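Local coordinates for peridinin-chlorophyll A protein (Amphidinium carterae, PDB 2C9E) that probably serves as a water-soluble antenna for blue-green sunlight, holding peridinin and chlorophyll a within an all-helical protein shell, at residues Ala44-Glu49 with Gly250-Pro255; Lys50-Gly55 with Arg246-Ala251; Ala104-Phe109 with Ala148-Ser153; Arg179-Phe184 with Val267-Ala272. All blocks are in the same frame, centred on the assembly; numbering follows the deposited sequence.

Contact 1: residues Ala44-Glu49 with Gly250-Pro255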
# COMPACT_ATOMS: atom_id res chain seq x y z
N ALA A 44 -10.44 -3.16 -10.72
CA ALA A 44 -9.19 -3.01 -9.96
C ALA A 44 -9.15 -1.63 -9.31
O ALA A 44 -8.78 -1.49 -8.14
CB ALA A 44 -7.97 -3.21 -10.88
N ALA A 45 -9.53 -0.59 -10.05
CA ALA A 45 -9.48 0.78 -9.47
C ALA A 45 -10.52 0.96 -8.35
O ALA A 45 -10.24 1.60 -7.30
CB ALA A 45 -9.67 1.86 -10.64
N LEU A 46 -11.72 0.40 -8.55
CA LEU A 46 -12.77 0.45 -7.51
C LEU A 46 -12.29 -0.33 -6.28
O LEU A 46 -12.51 0.10 -5.14
CB LEU A 46 -14.07 -0.18 -8.01
CG LEU A 46 -15.23 -0.28 -7.01
CD1 LEU A 46 -15.54 1.11 -6.35
CD2 LEU A 46 -16.47 -0.78 -7.78
N ALA A 47 -11.63 -1.46 -6.49
CA ALA A 47 -11.14 -2.23 -5.35
C ALA A 47 -10.18 -1.42 -4.52
O ALA A 47 -10.21 -1.45 -3.30
CB ALA A 47 -10.46 -3.50 -5.82
N VAL A 48 -9.31 -0.68 -5.17
CA VAL A 48 -8.34 0.12 -4.42
C VAL A 48 -9.08 1.19 -3.63
O VAL A 48 -8.72 1.49 -2.48
CB VAL A 48 -7.35 0.74 -5.37
CG1 VAL A 48 -6.56 1.87 -4.66
CG2 VAL A 48 -6.45 -0.32 -5.87
N GLU A 49 -10.11 1.77 -4.26
CA GLU A 49 -10.92 2.75 -3.59
C GLU A 49 -11.55 2.12 -2.31
O GLU A 49 -11.64 2.76 -1.27
CB GLU A 49 -12.06 3.22 -4.51
CG GLU A 49 -12.91 4.29 -3.87
CD GLU A 49 -14.24 4.52 -4.57
OE1 GLU A 49 -14.29 4.53 -5.82
OE2 GLU A 49 -15.24 4.73 -3.86
N GLY A 250 -13.85 10.25 -8.92
CA GLY A 250 -13.93 11.13 -10.08
C GLY A 250 -13.25 10.58 -11.33
O GLY A 250 -13.46 11.12 -12.46
N ALA A 251 -12.48 9.49 -11.18
CA ALA A 251 -11.73 8.95 -12.33
C ALA A 251 -12.25 7.70 -12.97
O ALA A 251 -11.91 7.43 -14.13
CB ALA A 251 -10.23 8.74 -11.91
N LEU A 252 -13.07 6.93 -12.24
CA LEU A 252 -13.59 5.64 -12.70
C LEU A 252 -14.26 5.53 -14.07
O LEU A 252 -14.17 4.50 -14.72
CB LEU A 252 -14.56 5.09 -11.67
CG LEU A 252 -14.07 4.42 -10.38
CD1 LEU A 252 -15.33 3.96 -9.57
CD2 LEU A 252 -13.15 3.22 -10.70
N ASN A 253 -14.96 6.56 -14.50
CA ASN A 253 -15.64 6.46 -15.80
C ASN A 253 -14.85 7.16 -16.90
O ASN A 253 -15.29 7.18 -18.02
CB ASN A 253 -17.03 7.12 -15.78
CG ASN A 253 -17.92 6.65 -14.64
OD1 ASN A 253 -18.21 5.47 -14.49
ND2 ASN A 253 -18.37 7.60 -13.83
N THR A 254 -13.69 7.73 -16.59
CA THR A 254 -12.90 8.44 -17.60
C THR A 254 -11.91 7.49 -18.24
O THR A 254 -11.27 6.70 -17.55
CB THR A 254 -12.13 9.59 -16.93
OG1 THR A 254 -13.04 10.39 -16.18
CG2 THR A 254 -11.44 10.48 -17.95
N PRO A 255 -11.78 7.53 -19.57
CA PRO A 255 -10.82 6.61 -20.20
C PRO A 255 -9.42 6.78 -19.58
O PRO A 255 -9.00 7.91 -19.24
CB PRO A 255 -10.87 7.00 -21.66
CG PRO A 255 -12.36 7.42 -21.83
CD PRO A 255 -12.60 8.23 -20.57
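L252 drives its forked end into the flank of the helix carrying A45, L46 and E49, and the two methyls divide the work. CD2 settles against the helix surface, 3.7 Å from A45 CB and 3.8 Å from the backbone L46 N, a close fit made possible by the small alanine side chain. CD1 turns to the larger neighbours, 3.9 Å from E49 OE1 and 4.3 Å from L46 CD1. With CG anti to the carbonyl carbon (chi1 -78°) the leucine reaches straight across the gap, and the glutamate chain, extended beyond CG, passes it at about a right angle. L252 is thus wedged between side chains one helical turn apart. Residues 44-49 fall in the first of the protein's two PCP family regions and 250-255 in the second, so the contact joins the two halves of an all-helical fold. The type I turn from A251 to T254, in which L252 is the second residue, sets the leucine toward helix 41-55; T254 N to A251 O closes it at 3.1 Å. N253, next in the turn, adds a polar tie through OD1 to R42. A45 and A251 both touch the same peridinin.

Contact 2: residues Lys50-Gly55 with Arg246-Ala251; sequences KLLEVG and RAIKGA. With PID (peridinin), chain E.
The carboxylate of E53 is the flat group through which helix 41-55 meets K249, and one of its oxygens, OE2, does the touching. K249 NZ stands 3.9 Å from E53 OE2, a long salt bridge. A water closes the gap: it donates to E53 OE2 at 3.2 Å and accepts from K249 NZ at 3.1 Å, approaching the carboxylate from a position tilted about 34° out of its plane. The ammonium arrives by a detour, since the lysine starts off along the flank of its helix and bends at chi3 (112°) to bring its end toward the glutamate. E49 OE2 lies close to the same E53 oxygen, and a shared proton or the nearby ammonium probably relieves the closeness of the two carboxylates. Deeper in, the pair turns apolar, and L52 CD1 meets I248 CD1 at a loose 4.4 Å. The far side of the same helix serves a pigment. L51 CD1 rests 3.5 Å from peridinin C20 on the conjugated chain, L51 O is 3.5 Å from its methyl CM5, and G55 O lies 3.8 Å from the acetyl methyl C31. One flank thus carries E53 and L52 to helix 234-251, while the other gives the carotenoid a leucine methyl and two carbonyl oxygens. Helix 41-55 is here bound sparingly to helix 234-251, where L52 also packs on V241, H244 and V245; A247 packs on D263 and V267 of helix 261-276, while L51 and V54 lean on L112.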
# COMPACT_ATOMS: atom_id res chain seq x y z
N LYS A 50 -12.02 0.88 -2.40
CA LYS A 50 -12.64 0.25 -1.23
C LYS A 50 -11.58 -0.07 -0.20
O LYS A 50 -11.80 0.05 1.01
CB LYS A 50 -13.41 -1.02 -1.67
CG LYS A 50 -14.61 -0.67 -2.56
CD LYS A 50 -15.27 -1.87 -3.11
CE LYS A 50 -16.69 -1.55 -3.48
NZ LYS A 50 -17.39 -0.80 -2.34
N LEU A 51 -10.42 -0.47 -0.66
CA LEU A 51 -9.34 -0.77 0.29
C LEU A 51 -8.99 0.46 1.20
O LEU A 51 -8.78 0.36 2.45
CB LEU A 51 -8.11 -1.21 -0.52
CG LEU A 51 -6.87 -1.61 0.27
CD1 LEU A 51 -7.12 -2.93 1.00
CD2 LEU A 51 -5.65 -1.71 -0.72
N LEU A 52 -8.88 1.62 0.57
CA LEU A 52 -8.55 2.84 1.28
C LEU A 52 -9.73 3.25 2.17
O LEU A 52 -9.52 3.68 3.32
CB LEU A 52 -8.25 3.93 0.25
CG LEU A 52 -7.01 3.72 -0.64
CD1 LEU A 52 -6.84 4.92 -1.66
CD2 LEU A 52 -5.80 3.57 0.23
N GLU A 53 -10.96 3.13 1.66
CA GLU A 53 -12.12 3.46 2.50
C GLU A 53 -12.10 2.58 3.77
O GLU A 53 -12.25 3.10 4.89
CB GLU A 53 -13.42 3.27 1.73
CG GLU A 53 -13.66 4.34 0.67
CD GLU A 53 -14.73 3.94 -0.36
OE1 GLU A 53 -15.03 2.73 -0.52
OE2 GLU A 53 -15.28 4.82 -1.05
N VAL A 54 -11.86 1.27 3.63
CA VAL A 54 -11.84 0.41 4.82
C VAL A 54 -10.77 0.87 5.78
O VAL A 54 -10.99 0.96 6.99
CB VAL A 54 -11.64 -1.14 4.47
CG1 VAL A 54 -11.69 -2.01 5.73
CG2 VAL A 54 -12.76 -1.59 3.56
N GLY A 55 -9.62 1.23 5.22
CA GLY A 55 -8.52 1.68 6.05
C GLY A 55 -8.95 2.91 6.83
O GLY A 55 -8.48 3.16 7.95
N ARG A 246 -11.35 10.24 -3.00
CA ARG A 246 -12.17 11.13 -3.82
C ARG A 246 -11.74 11.14 -5.30
O ARG A 246 -12.58 11.06 -6.20
CB ARG A 246 -12.14 12.55 -3.26
CG ARG A 246 -12.74 13.56 -4.21
CD ARG A 246 -12.28 14.97 -3.89
NE ARG A 246 -12.81 15.44 -2.61
CZ ARG A 246 -12.05 15.99 -1.67
NH1 ARG A 246 -10.73 16.12 -1.88
NH2 ARG A 246 -12.61 16.41 -0.53
N ALA A 247 -10.43 11.21 -5.55
CA ALA A 247 -9.91 11.24 -6.93
C ALA A 247 -10.36 10.03 -7.78
O ALA A 247 -10.80 10.16 -8.93
CB ALA A 247 -8.41 11.30 -6.89
N ILE A 248 -10.26 8.85 -7.19
CA ILE A 248 -10.62 7.64 -7.89
C ILE A 248 -12.09 7.69 -8.30
O ILE A 248 -12.42 7.34 -9.42
CB ILE A 248 -10.38 6.42 -6.99
CG1 ILE A 248 -8.89 6.31 -6.67
CG2 ILE A 248 -10.98 5.17 -7.63
CD1 ILE A 248 -8.59 5.18 -5.66
N LYS A 249 -12.97 8.11 -7.40
CA LYS A 249 -14.38 8.18 -7.75
C LYS A 249 -14.52 9.10 -8.95
O LYS A 249 -15.21 8.75 -9.92
CB LYS A 249 -15.21 8.69 -6.54
CG LYS A 249 -15.18 7.66 -5.37
CD LYS A 249 -15.49 8.26 -3.99
CE LYS A 249 -16.82 7.76 -3.45
NZ LYS A 249 -17.00 8.16 -2.02
N GLY A 250 -13.85 10.25 -8.92
CA GLY A 250 -13.93 11.13 -10.08
C GLY A 250 -13.25 10.58 -11.33
O GLY A 250 -13.46 11.12 -12.46
N ALA A 251 -12.48 9.49 -11.18
CA ALA A 251 -11.73 8.95 -12.33
C ALA A 251 -12.25 7.70 -12.97
O ALA A 251 -11.91 7.43 -14.13
CB ALA A 251 -10.23 8.74 -11.91
C1 PID E . -16.63 -17.24 4.07
C2 PID E . -17.35 -18.56 4.36
C3 PID E . -17.90 -18.55 5.79
C4 PID E . -16.71 -18.39 6.74
C5 PID E . -16.07 -17.00 6.66
C6 PID E . -15.96 -16.48 5.22
C7 PID E . -14.85 -15.66 4.97
C8 PID E . -14.88 -14.28 4.80
C9 PID E . -13.72 -13.54 4.56
C10 PID E . -12.43 -14.04 4.46
C11 PID E . -13.65 -12.21 4.39
C12 PID E . -12.37 -11.88 4.21
C13 PID E . -11.89 -10.57 4.13
C14 PID E . -10.56 -10.17 3.96
C15 PID E . -10.27 -8.81 3.94
C16 PID E . -9.01 -8.22 3.84
C17 PID E . -8.89 -6.83 3.93
C18 PID E . -7.65 -6.19 3.93
C19 PID E . -7.52 -4.81 4.09
C20 PID E . -6.26 -4.21 4.14
C21 PID E . -6.00 -2.86 4.35
C22 PID E . -4.68 -2.41 4.40
C23 PID E . -4.30 -1.17 4.61
C24 PID E . -3.92 0.06 4.82
C25 PID E . -3.61 0.61 6.23
C26 PID E . -4.43 1.87 6.48
C27 PID E . -4.29 2.91 5.35
C28 PID E . -4.65 2.31 3.99
C29 PID E . -3.82 1.06 3.66
C30 PID E . -5.05 4.86 6.55
C31 PID E . -6.13 5.90 6.82
CM1 PID E . -16.03 -17.15 2.67
CM2 PID E . -14.69 -17.13 7.32
CM3 PID E . -16.91 -16.04 7.51
CM4 PID E . -9.43 -11.21 3.90
CM5 PID E . -7.15 -1.86 4.54
CM6 PID E . -3.97 -0.43 7.30
CM7 PID E . -2.12 0.95 6.37
CM8 PID E . -4.35 0.42 2.37
O1 PID E . -17.19 -16.05 4.63
O2 PID E . -18.57 -19.78 6.06
O3 PID E . -12.09 -15.22 4.56
O4 PID E . -11.58 -12.99 4.24
O5 PID E . -2.46 1.44 3.47
O6 PID E . -5.29 3.93 5.58
O7 PID E . -4.01 4.86 7.21
O HOH W 1 -15.71 7.40 0.71

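Contact 3: residues Ala104-Phe109 with Ala148-Ser153; sequences ADKQKF and AVRDAS. With PID (peridinin), chain F.
S153 OG, which sits against the aliphatic chain of K106, is gripped from several sides: it is hydrogen-bonded to N155 N, to A102 O and, at 2.9 Å, to a water. The same water lies 2.7 Å from A104 O, to which it can donate, though it has more acceptors in reach than protons; S153 is so linked to the loop before helix 106-111 without a direct bond between the two segments. K106 fills in alongside. Its CD lies 3.5 Å from S153 OG, and a bend at chi3 (61°) then carries CE over to R150 CG at 4.0 Å, methylene against methylene. The two cationic ends stay apart, and R150 is drawn the other way by D151: R150 NH2 bonds D151 OD1 at 3.0 Å, within the guanidinium plane yet 44° out of that of the carboxylate. On the other segment D105 is the N-cap of helix 106-111, its OD1 using the anti lone pair to take K108 N at 2.9 Å in an almost straight bond. This polar rim closes over a peridinin. The ring of F109 brings CE1 to 3.5 Å from peridinin C8, V149 CG1 comes equally near its methyl CM2, and K106 CG lies by its ring carbon C4, so both segments line one end of the pigment's pocket. Around them, F109 and V149 lean on helix 87-102, K108 and F109 touch V54 of helix 41-55, and A148 and A152 rest on helix 2-18.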
# COMPACT_ATOMS: atom_id res chain seq x y z
N ALA A 104 -12.23 -2.25 12.43
CA ALA A 104 -12.75 -1.85 11.13
C ALA A 104 -14.26 -2.02 10.96
O ALA A 104 -14.90 -2.84 11.65
CB ALA A 104 -11.99 -2.63 10.00
N ASP A 105 -14.81 -1.24 10.03
CA ASP A 105 -16.22 -1.37 9.71
C ASP A 105 -16.31 -2.80 9.18
O ASP A 105 -15.63 -3.12 8.19
CB ASP A 105 -16.62 -0.42 8.60
CG ASP A 105 -18.04 -0.65 8.16
OD1 ASP A 105 -18.34 -1.61 7.39
OD2 ASP A 105 -18.87 0.13 8.64
N LYS A 106 -17.14 -3.64 9.79
CA LYS A 106 -17.21 -5.06 9.41
C LYS A 106 -17.64 -5.38 8.00
O LYS A 106 -17.02 -6.26 7.37
CB LYS A 106 -18.12 -5.84 10.38
CG LYS A 106 -17.47 -6.21 11.70
CD LYS A 106 -18.50 -6.35 12.85
CE LYS A 106 -19.52 -7.44 12.58
NZ LYS A 106 -20.71 -7.34 13.47
N GLN A 107 -18.70 -4.72 7.52
CA GLN A 107 -19.19 -5.01 6.17
C GLN A 107 -18.19 -4.58 5.12
O GLN A 107 -17.99 -5.27 4.14
CB GLN A 107 -20.53 -4.30 5.86
CG GLN A 107 -21.54 -4.17 6.98
CD GLN A 107 -22.76 -3.27 6.59
OE1 GLN A 107 -23.73 -3.16 7.35
NE2 GLN A 107 -22.69 -2.63 5.41
N LYS A 108 -17.63 -3.39 5.28
CA LYS A 108 -16.65 -2.90 4.30
C LYS A 108 -15.40 -3.79 4.29
O LYS A 108 -14.84 -4.10 3.23
CB LYS A 108 -16.24 -1.45 4.63
CG LYS A 108 -17.36 -0.48 4.35
CD LYS A 108 -17.08 0.86 4.97
CE LYS A 108 -18.21 1.83 4.61
NZ LYS A 108 -18.43 1.72 3.14
N PHE A 109 -14.99 -4.23 5.47
CA PHE A 109 -13.83 -5.07 5.52
C PHE A 109 -14.08 -6.40 4.85
O PHE A 109 -13.27 -6.86 4.02
CB PHE A 109 -13.36 -5.32 6.95
CG PHE A 109 -12.01 -5.96 7.01
CD1 PHE A 109 -11.88 -7.36 6.86
CD2 PHE A 109 -10.87 -5.17 7.14
CE1 PHE A 109 -10.62 -7.96 6.85
CE2 PHE A 109 -9.59 -5.75 7.12
CZ PHE A 109 -9.47 -7.15 6.98
N ALA A 148 -13.16 -14.71 16.39
CA ALA A 148 -12.71 -14.07 17.62
C ALA A 148 -12.72 -12.60 17.35
O ALA A 148 -13.22 -11.83 18.16
CB ALA A 148 -11.29 -14.54 18.03
N VAL A 149 -12.18 -12.20 16.19
CA VAL A 149 -12.14 -10.80 15.79
C VAL A 149 -13.54 -10.16 15.61
O VAL A 149 -13.78 -9.04 16.06
CB VAL A 149 -11.35 -10.64 14.48
CG1 VAL A 149 -11.42 -9.22 14.01
CG2 VAL A 149 -9.90 -11.08 14.73
N ARG A 150 -14.43 -10.88 14.94
CA ARG A 150 -15.79 -10.40 14.73
C ARG A 150 -16.41 -10.19 16.12
O ARG A 150 -16.90 -9.12 16.42
CB ARG A 150 -16.61 -11.44 13.97
CG ARG A 150 -18.06 -11.01 13.63
CD ARG A 150 -18.94 -12.24 13.33
NE ARG A 150 -18.86 -13.13 14.49
CZ ARG A 150 -18.68 -14.44 14.43
NH1 ARG A 150 -18.58 -15.02 13.23
NH2 ARG A 150 -18.49 -15.15 15.55
N ASP A 151 -16.35 -11.21 16.98
CA ASP A 151 -16.92 -11.08 18.31
C ASP A 151 -16.38 -9.83 19.03
O ASP A 151 -17.13 -9.12 19.69
CB ASP A 151 -16.66 -12.34 19.15
CG ASP A 151 -17.49 -13.54 18.68
OD1 ASP A 151 -18.48 -13.33 17.95
OD2 ASP A 151 -17.16 -14.69 19.03
N ALA A 152 -15.10 -9.54 18.87
CA ALA A 152 -14.55 -8.39 19.56
C ALA A 152 -14.71 -7.05 18.83
O ALA A 152 -14.39 -6.01 19.37
CB ALA A 152 -13.05 -8.65 19.91
N SER A 153 -15.24 -7.05 17.63
CA SER A 153 -15.34 -5.81 16.85
C SER A 153 -16.11 -4.60 17.32
O SER A 153 -17.29 -4.73 17.68
CB SER A 153 -15.87 -6.10 15.47
OG SER A 153 -15.97 -4.88 14.75
C1 PID F . -14.85 -11.47 8.47
C2 PID F . -16.36 -11.40 8.71
C3 PID F . -16.77 -9.96 9.05
C4 PID F . -16.05 -9.56 10.34
C5 PID F . -14.53 -9.45 10.17
C6 PID F . -13.92 -10.54 9.26
C7 PID F . -12.58 -10.83 9.51
C8 PID F . -11.54 -10.86 8.57
C9 PID F . -10.20 -11.13 8.86
C10 PID F . -9.64 -11.42 10.10
C11 PID F . -9.18 -11.07 8.00
C12 PID F . -8.03 -11.30 8.64
C13 PID F . -6.76 -11.30 8.05
C14 PID F . -5.54 -11.52 8.68
C15 PID F . -4.36 -11.47 7.92
C16 PID F . -3.07 -11.65 8.41
C17 PID F . -1.95 -11.57 7.57
C18 PID F . -0.65 -11.71 8.06
C19 PID F . 0.49 -11.61 7.27
C20 PID F . 1.75 -11.72 7.87
C21 PID F . 2.98 -11.60 7.22
C22 PID F . 4.16 -11.70 7.95
C23 PID F . 5.34 -11.56 7.40
C24 PID F . 6.50 -11.35 6.84
C25 PID F . 7.10 -9.94 6.71
C26 PID F . 7.36 -9.66 5.23
C27 PID F . 8.17 -10.77 4.54
C28 PID F . 7.54 -12.16 4.74
C29 PID F . 7.31 -12.49 6.22
C30 PID F . 9.05 -9.62 2.65
C31 PID F . 9.14 -9.39 1.14
CM1 PID F . -14.35 -12.85 8.03
CM2 PID F . -13.93 -9.52 11.58
CM3 PID F . -14.24 -8.06 9.61
CM4 PID F . -5.47 -11.80 10.19
CM5 PID F . 3.05 -11.32 5.71
CM6 PID F . 6.13 -8.87 7.21
CM7 PID F . 8.39 -9.83 7.53
CM8 PID F . 6.56 -13.82 6.35
O1 PID F . -14.22 -10.33 7.86
O2 PID F . -18.18 -9.88 9.27
O3 PID F . -10.24 -11.54 11.16
O4 PID F . -8.28 -11.53 9.96
O5 PID F . 8.57 -12.53 6.90
O6 PID F . 8.13 -10.51 3.13
O7 PID F . 9.84 -9.06 3.41
O HOH W 2 -14.24 -5.28 12.48

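Contact 4: residues Arg179-Phe184 with Val267-Ala272; sequences RAAKKF and VNLALA. With PID (peridinin), chain J.
N268 reaches across to F184 from the middle of its helix, and its side chain can be traced atom by atom. CB points at helix 176-192, and with CG anti to the carbonyl carbon (chi1 -69°) the amide is brought to the edge of the F184 ring, the two side chains crossing at about a right angle. CG lies 3.9 Å from F184 CE2, and OD1 is 4.0 Å from F184 CD2, but the real partner of OD1 is the hydroxyl of S185, to which it is hydrogen-bonded. ND2 ends at the rim of the ring, near its plane, 3.7 Å from F184 CE2, with amide and ring planes turned 72° against each other. ND2 also comes close to the polyene of a peridinin, 3.0 Å from C18. Beside it L271 CD1 comes to 3.4 Å from peridinin C17 and V267 CG1 to 3.8 Å from C20, so one face of helix 261-276 serves the pigment. Where the two helices run nearest, the small side chain of A181 lets them close in: the CA atoms of A181 and L269 are 5.7 Å apart, and A181 CB rests on L269 CD1. F184 itself leans on T315, F316 and L319 of helix 306-324 and touches a bound digalactosyl diacylglycerol. With its oxygen claimed by S185, the buried amide is held with its nitrogen side to the conjugated chain, a local dipole that may contribute to the tuning of pigment properties by the protein environment.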
# COMPACT_ATOMS: atom_id res chain seq x y z
N ARG A 179 0.63 27.27 -2.75
CA ARG A 179 0.86 27.84 -4.06
C ARG A 179 1.76 26.98 -4.93
O ARG A 179 1.48 26.78 -6.12
CB ARG A 179 1.45 29.25 -3.94
CG ARG A 179 0.46 30.29 -3.36
CD ARG A 179 1.04 31.70 -3.32
NE ARG A 179 2.05 31.87 -2.27
CZ ARG A 179 1.78 32.12 -0.99
NH1 ARG A 179 0.51 32.23 -0.58
NH2 ARG A 179 2.77 32.28 -0.11
N ALA A 180 2.85 26.48 -4.34
CA ALA A 180 3.80 25.65 -5.05
C ALA A 180 3.14 24.35 -5.52
O ALA A 180 3.48 23.82 -6.60
CB ALA A 180 5.01 25.34 -4.17
N ALA A 181 2.18 23.84 -4.72
CA ALA A 181 1.48 22.60 -5.07
C ALA A 181 0.55 22.83 -6.27
O ALA A 181 0.42 21.98 -7.15
CB ALA A 181 0.70 22.09 -3.89
N LYS A 182 -0.09 23.99 -6.32
CA LYS A 182 -0.94 24.25 -7.46
C LYS A 182 -0.11 24.34 -8.76
O LYS A 182 -0.55 23.91 -9.82
CB LYS A 182 -1.74 25.55 -7.30
CG LYS A 182 -2.77 25.80 -8.43
CD LYS A 182 -3.39 27.20 -8.30
CE LYS A 182 -4.75 27.32 -9.01
NZ LYS A 182 -5.49 28.59 -8.59
N LYS A 183 1.09 24.90 -8.69
CA LYS A 183 1.87 25.02 -9.94
C LYS A 183 2.26 23.61 -10.34
O LYS A 183 2.18 23.24 -11.51
CB LYS A 183 3.15 25.83 -9.74
CG LYS A 183 2.97 27.13 -9.00
CD LYS A 183 3.01 28.34 -9.94
CE LYS A 183 1.74 28.42 -10.80
NZ LYS A 183 0.55 28.96 -10.04
N PHE A 184 2.72 22.84 -9.35
CA PHE A 184 3.11 21.47 -9.59
C PHE A 184 1.90 20.75 -10.19
O PHE A 184 2.04 20.05 -11.19
CB PHE A 184 3.55 20.81 -8.29
CG PHE A 184 3.86 19.35 -8.44
CD1 PHE A 184 5.01 18.93 -9.12
CD2 PHE A 184 3.00 18.37 -7.92
CE1 PHE A 184 5.31 17.57 -9.26
CE2 PHE A 184 3.28 17.01 -8.05
CZ PHE A 184 4.44 16.60 -8.72
N VAL A 267 -5.21 16.04 -4.21
CA VAL A 267 -4.28 14.95 -3.87
C VAL A 267 -2.87 15.48 -3.69
O VAL A 267 -2.19 15.14 -2.70
CB VAL A 267 -4.22 13.83 -4.98
CG1 VAL A 267 -2.97 12.91 -4.76
CG2 VAL A 267 -5.46 13.00 -4.92
N ASN A 268 -2.39 16.31 -4.61
CA ASN A 268 -1.01 16.79 -4.45
C ASN A 268 -0.84 17.68 -3.22
O ASN A 268 0.22 17.67 -2.58
CB ASN A 268 -0.55 17.58 -5.70
CG ASN A 268 -0.39 16.70 -6.92
OD1 ASN A 268 -0.78 17.09 -8.03
ND2 ASN A 268 0.20 15.54 -6.73
N LEU A 269 -1.85 18.47 -2.89
CA LEU A 269 -1.71 19.34 -1.73
C LEU A 269 -1.68 18.50 -0.45
O LEU A 269 -0.87 18.73 0.45
CB LEU A 269 -2.88 20.33 -1.65
CG LEU A 269 -2.89 21.28 -0.45
CD1 LEU A 269 -1.56 22.05 -0.33
CD2 LEU A 269 -4.06 22.28 -0.61
N ALA A 270 -2.57 17.51 -0.40
CA ALA A 270 -2.68 16.63 0.74
C ALA A 270 -1.38 15.85 0.91
O ALA A 270 -0.92 15.68 2.03
CB ALA A 270 -3.87 15.71 0.56
N LEU A 271 -0.75 15.41 -0.18
CA LEU A 271 0.52 14.71 -0.06
C LEU A 271 1.63 15.65 0.42
O LEU A 271 2.43 15.31 1.27
CB LEU A 271 0.93 14.08 -1.41
CG LEU A 271 0.14 12.83 -1.80
CD1 LEU A 271 0.50 12.40 -3.18
CD2 LEU A 271 0.45 11.71 -0.81
N ALA A 272 1.69 16.84 -0.18
CA ALA A 272 2.68 17.83 0.19
C ALA A 272 2.65 18.01 1.73
O ALA A 272 3.68 17.91 2.42
CB ALA A 272 2.34 19.18 -0.55
C1 PID J . 13.05 16.24 -0.58
C2 PID J . 14.27 16.83 0.14
C3 PID J . 14.12 16.56 1.64
C4 PID J . 12.89 17.34 2.11
C5 PID J . 11.60 16.71 1.59
C6 PID J . 11.69 16.26 0.12
C7 PID J . 10.48 16.26 -0.58
C8 PID J . 9.94 15.20 -1.31
C9 PID J . 8.71 15.26 -1.97
C10 PID J . 7.83 16.33 -2.02
C11 PID J . 8.13 14.26 -2.65
C12 PID J . 6.95 14.68 -3.10
C13 PID J . 6.05 13.88 -3.81
C14 PID J . 4.80 14.26 -4.31
C15 PID J . 4.04 13.32 -4.99
C16 PID J . 2.77 13.52 -5.54
C17 PID J . 2.12 12.47 -6.20
C18 PID J . 0.84 12.62 -6.74
C19 PID J . 0.15 11.59 -7.39
C20 PID J . -1.14 11.79 -7.86
C21 PID J . -1.94 10.82 -8.48
C22 PID J . -3.24 11.14 -8.86
C23 PID J . -4.05 10.27 -9.39
C24 PID J . -4.86 9.37 -9.90
C25 PID J . -5.78 8.52 -9.01
C26 PID J . -5.66 7.05 -9.40
C27 PID J . -5.83 6.82 -10.91
C28 PID J . -4.82 7.64 -11.71
C29 PID J . -4.92 9.14 -11.42
C30 PID J . -6.46 4.53 -11.00
C31 PID J . -6.15 3.08 -11.36
CM1 PID J . 13.15 16.30 -2.11
CM2 PID J . 10.51 17.76 1.81
CM3 PID J . 11.29 15.50 2.47
CM4 PID J . 4.27 15.69 -4.11
CM5 PID J . -1.40 9.43 -8.80
CM6 PID J . -5.41 8.65 -7.53
CM7 PID J . -7.24 8.98 -9.20
CM8 PID J . -3.80 9.86 -12.18
O1 PID J . 12.46 15.06 -0.03
O2 PID J . 15.28 16.97 2.37
O3 PID J . 7.98 17.42 -1.46
O4 PID J . 6.72 15.97 -2.74
O5 PID J . -6.18 9.63 -11.87
O6 PID J . -5.50 5.46 -11.22
O7 PID J . -7.56 4.85 -10.54

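Contacts 1 and 2 are neighbouring parts of one interface between helix 41-55 and helix 234-251, their centres 8 Å apart; E49 OE1 joins them by packing 3.3 Å from K249 CG. From there the network spreads both ways. Toward contact 3, V54 CG1 of contact 2 lies 3.6 Å from F109 CD2; toward contact 4, A247 CB is 3.9 Å from V267 CG2. Contacts 3 and 4 do not meet, with centres about 36 Å apart. In sequence, contact 3 is nested within the loops closed by contacts 1 and 2, whereas contact 4 crosses both. All four border peridinin, and residues of contacts 1, 2 and 4 line the pocket of one chlorophyll a.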